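Apical membrane antigen 1 (Babesia divergens, PDB 4APM) probably takes part in host cell invasion at the moving junction of this apicomplexan parasite, and its ectodomain carries a bound calcium ion. Local coordinates at residues F242-R247 and S253-E258. Residues are numbered along the deposited sequence; the frame is centred on the assembly and turned at random.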
ATOM      1  N   PHE A 242      15.410  -0.359   7.061  1.00 32.36           N
ATOM      2  CA  PHE A 242      16.590  -0.677   6.257  1.00 33.07           C
ATOM      3  C   PHE A 242      16.502   0.138   4.998  1.00 32.59           C
ATOM      4  O   PHE A 242      15.456   0.715   4.714  1.00 31.37           O
ATOM      5  CB  PHE A 242      16.704  -2.186   5.958  1.00 27.79           C
ATOM      6  CG  PHE A 242      15.688  -2.695   4.966  1.00 36.24           C
ATOM      7  CD1 PHE A 242      15.964  -2.686   3.596  1.00 32.64           C
ATOM      8  CD2 PHE A 242      14.456  -3.188   5.399  1.00 32.21           C
ATOM      9  CE1 PHE A 242      15.027  -3.139   2.682  1.00 33.76           C
ATOM     10  CE2 PHE A 242      13.516  -3.645   4.489  1.00 33.25           C
ATOM     11  CZ  PHE A 242      13.798  -3.617   3.125  1.00 36.30           C
ATOM     12  N   GLU A 243      17.631   0.285   4.309  1.00 33.58           N
ATOM     13  CA  GLU A 243      17.683   1.093   3.098  1.00 35.01           C
ATOM     14  C   GLU A 243      18.398   0.346   2.008  1.00 36.04           C
ATOM     15  O   GLU A 243      19.316  -0.433   2.293  1.00 33.07           O
ATOM     16  CB  GLU A 243      18.461   2.364   3.323  1.00 38.39           C
ATOM     17  CG  GLU A 243      18.360   2.954   4.700  1.00 43.48           C
ATOM     18  CD  GLU A 243      18.954   4.321   4.727  1.00 39.33           C
ATOM     19  OE1 GLU A 243      20.002   4.513   4.070  1.00 37.19           O
ATOM     20  OE2 GLU A 243      18.318   5.213   5.311  1.00 45.55           O
ATOM     21  N   GLU A 244      18.008   0.637   0.762  1.00 33.13           N
ATOM     22  CA  GLU A 244      18.700   0.148  -0.436  1.00 34.84           C
ATOM     23  C   GLU A 244      18.441   1.046  -1.618  1.00 34.56           C
ATOM     24  O   GLU A 244      17.356   1.652  -1.733  1.00 34.21           O
ATOM     25  CB  GLU A 244      18.282  -1.266  -0.782  1.00 34.78           C
ATOM     26  CG  GLU A 244      19.290  -2.301  -0.308  1.00 51.96           C
ATOM     27  CD  GLU A 244      18.595  -3.524   0.225  1.00 55.48           C
ATOM     28  OE1 GLU A 244      17.549  -3.845  -0.346  1.00 54.77           O
ATOM     29  OE2 GLU A 244      19.059  -4.128   1.228  1.00 64.26           O
ATOM     30  N   PHE A 245      19.454   1.173  -2.471  1.00 29.36           N
ATOM     31  CA  PHE A 245      19.297   1.880  -3.736  1.00 27.60           C
ATOM     32  C   PHE A 245      18.497   1.012  -4.660  1.00 29.60           C
ATOM     33  O   PHE A 245      18.766  -0.191  -4.746  1.00 28.14           O
ATOM     34  CB  PHE A 245      20.676   2.205  -4.332  1.00 28.63           C
ATOM     35  CG  PHE A 245      21.382   3.323  -3.609  1.00 28.37           C
ATOM     36  CD1 PHE A 245      21.054   4.648  -3.863  1.00 29.00           C
ATOM     37  CD2 PHE A 245      22.329   3.046  -2.619  1.00 30.70           C
ATOM     38  CE1 PHE A 245      21.682   5.680  -3.167  1.00 33.76           C
ATOM     39  CE2 PHE A 245      22.961   4.066  -1.918  1.00 29.41           C
ATOM     40  CZ  PHE A 245      22.642   5.388  -2.190  1.00 30.63           C
ATOM     41  N   THR A 246      17.462   1.592  -5.283  1.00 26.65           N
ATOM     42  CA  THR A 246      16.636   0.868  -6.231  1.00 25.96           C
ATOM     43  C   THR A 246      16.538   1.684  -7.525  1.00 28.25           C
ATOM     44  O   THR A 246      16.825   2.869  -7.527  1.00 27.07           O
ATOM     45  CB  THR A 246      15.209   0.563  -5.675  1.00 25.92           C
ATOM     46  OG1 THR A 246      14.501   1.780  -5.492  1.00 26.96           O
ATOM     47  CG2 THR A 246      15.267  -0.175  -4.307  1.00 26.15           C
ATOM     48  N   ARG A 247      16.137   1.037  -8.616  1.00 28.01           N
ATOM     49  CA  ARG A 247      16.189   1.647  -9.942  1.00 28.75           C
ATOM     50  C   ARG A 247      14.995   2.552 -10.197  1.00 30.21           C
ATOM     51  O   ARG A 247      15.057   3.428 -11.027  1.00 30.01           O
ATOM     52  CB  ARG A 247      16.248   0.560 -11.005  1.00 28.82           C
ATOM     53  CG  ARG A 247      17.644   0.022 -11.195  1.00 29.46           C
ATOM     54  CD  ARG A 247      17.636  -1.187 -12.088  1.00 31.83           C
ATOM     55  NE  ARG A 247      17.047  -2.321 -11.402  1.00 33.59           N
ATOM     56  CZ  ARG A 247      16.905  -3.508 -11.956  1.00 34.40           C
ATOM     57  NH1 ARG A 247      17.341  -3.700 -13.189  1.00 35.43           N
ATOM     58  NH2 ARG A 247      16.329  -4.490 -11.280  1.00 38.06           N
ATOM     59  N   SER A 253       8.932  -0.048  -4.117  1.00 24.76           N
ATOM     60  CA  SER A 253       7.668  -0.551  -3.682  1.00 26.47           C
ATOM     61  C   SER A 253       7.730  -2.074  -3.472  1.00 27.76           C
ATOM     62  O   SER A 253       7.268  -2.580  -2.442  1.00 25.29           O
ATOM     63  CB  SER A 253       6.560  -0.157  -4.664  1.00 27.09           C
ATOM     64  OG  SER A 253       5.311  -0.577  -4.175  1.00 27.68           O
ATOM     65  N   ALA A 254       8.360  -2.798  -4.396  1.00 25.51           N
ATOM     66  CA  ALA A 254       8.391  -4.276  -4.300  1.00 24.45           C
ATOM     67  C   ALA A 254       9.232  -4.758  -3.114  1.00 27.10           C
ATOM     68  O   ALA A 254       8.945  -5.796  -2.521  1.00 26.77           O
ATOM     69  CB  ALA A 254       8.899  -4.893  -5.604  1.00 23.69           C
ATOM     70  N   LEU A 255      10.288  -4.003  -2.806  1.00 27.75           N
ATOM     71  CA  LEU A 255      11.208  -4.298  -1.700  1.00 29.86           C
ATOM     72  C   LEU A 255      10.496  -4.171  -0.361  1.00 26.45           C
ATOM     73  O   LEU A 255      10.703  -4.963   0.550  1.00 24.59           O
ATOM     74  CB  LEU A 255      12.349  -3.270  -1.721  1.00 27.53           C
ATOM     75  CG  LEU A 255      13.780  -3.628  -1.333  1.00 36.52           C
ATOM     76  CD1 LEU A 255      14.528  -2.381  -0.860  1.00 33.96           C
ATOM     77  CD2 LEU A 255      13.879  -4.752  -0.323  1.00 33.16           C
ATOM     78  N   MET A 256       9.764  -3.068  -0.205  1.00 27.25           N
ATOM     79  CA  MET A 256       9.006  -2.811   1.002  1.00 24.01           C
ATOM     80  C   MET A 256       7.865  -3.847   1.156  1.00 26.37           C
ATOM     81  O   MET A 256       7.610  -4.374   2.264  1.00 25.29           O
ATOM     82  CB  MET A 256       8.448  -1.394   0.934  1.00 25.87           C
ATOM     83  CG  MET A 256       7.395  -1.128   1.990  1.00 29.85           C
ATOM     84  SD  MET A 256       5.847  -0.474   1.404  1.00 35.73           S
ATOM     85  CE  MET A 256       6.185   0.691   0.053  1.00 21.57           C
ATOM     86  N   PHE A 257       7.154  -4.103   0.063  1.00 22.55           N
ATOM     87  CA  PHE A 257       6.029  -5.050   0.087  1.00 26.02           C
ATOM     88  C   PHE A 257       6.424  -6.442   0.666  1.00 26.79           C
ATOM     89  O   PHE A 257       5.681  -7.030   1.443  1.00 24.63           O
ATOM     90  CB  PHE A 257       5.442  -5.181  -1.319  1.00 24.40           C
ATOM     91  CG  PHE A 257       4.274  -6.136  -1.419  1.00 24.19           C
ATOM     92  CD1 PHE A 257       3.014  -5.773  -0.955  1.00 22.05           C
ATOM     93  CD2 PHE A 257       4.420  -7.361  -2.050  1.00 21.42           C
ATOM     94  CE1 PHE A 257       1.925  -6.636  -1.103  1.00 21.87           C
ATOM     95  CE2 PHE A 257       3.335  -8.221  -2.189  1.00 21.67           C
ATOM     96  CZ  PHE A 257       2.084  -7.854  -1.718  1.00 19.52           C
ATOM     97  N   GLU A 258       7.608  -6.931   0.309  1.00 25.43           N
ATOM     98  CA  GLU A 258       8.085  -8.225   0.784  1.00 29.82           C
ATOM     99  C   GLU A 258       8.174  -8.278   2.305  1.00 27.66           C
ATOM    100  O   GLU A 258       8.241  -9.363   2.870  1.00 27.33           O
ATOM    101  CB  GLU A 258       9.484  -8.504   0.237  1.00 28.47           C
ATOM    102  CG  GLU A 258       9.545  -8.684  -1.251  1.00 38.68           C
ATOM    103  CD  GLU A 258      10.909  -9.182  -1.691  1.00 42.27           C
ATOM    104  OE1 GLU A 258      11.907  -8.909  -0.973  1.00 39.98           O
ATOM    105  OE2 GLU A 258      10.971  -9.877  -2.730  1.00 43.50           O
TER
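The ring of Phe-242 meets Leu-255 with its edge: methyl CD2 sits near the ring plane, 3.6 Å from CE1 and equally close to CZ. The second methyl of the fork, CD1, lies 3.7 Å from Phe-242 CE1, so both branches of the leucine bear on the same corner of the ring. With chi1 at 72°, the phenylalanine places CG between its backbone N and carbonyl carbon, and from there the ring extends toward the helix and meets the oncoming leucine with its CE1-CZ edge.

Glu-244 reaches the same leucine from the flank, its side chain at about a right angle to it. OE1 of Glu-244 comes within 3.4 Å of Leu-255 CD1, a plain van der Waals contact, and the glutamate's CB stands 3.9 Å from that methyl. A bend at chi2 (141°) brings OE1 across the leucine fork. Farther down the chain, Thr-246 offers its methyl CG2 to Leu-255 CD1 at 4.2 Å, while its OG1 hydrogen-bonds to the backbone O of Asp-248. One leucine thus carries the helix side of this small, mostly apolar contact near the surface; the two segments together bury 176 Å².

Phe-242 also touches Val-328 and Met-314. Helix 249-257 packs here against an edge strand, 242-245, of an antiparallel four-stranded sheet, consistent with the PAN-type fold of the AMA1 family and away from the calcium site. The disulfide Cys-252 to Cys-326 pins the helix to the adjoining strand 325-329, while on another side Phe-257 packs edge-to-face with Tyr-30 and touches strand 191-195.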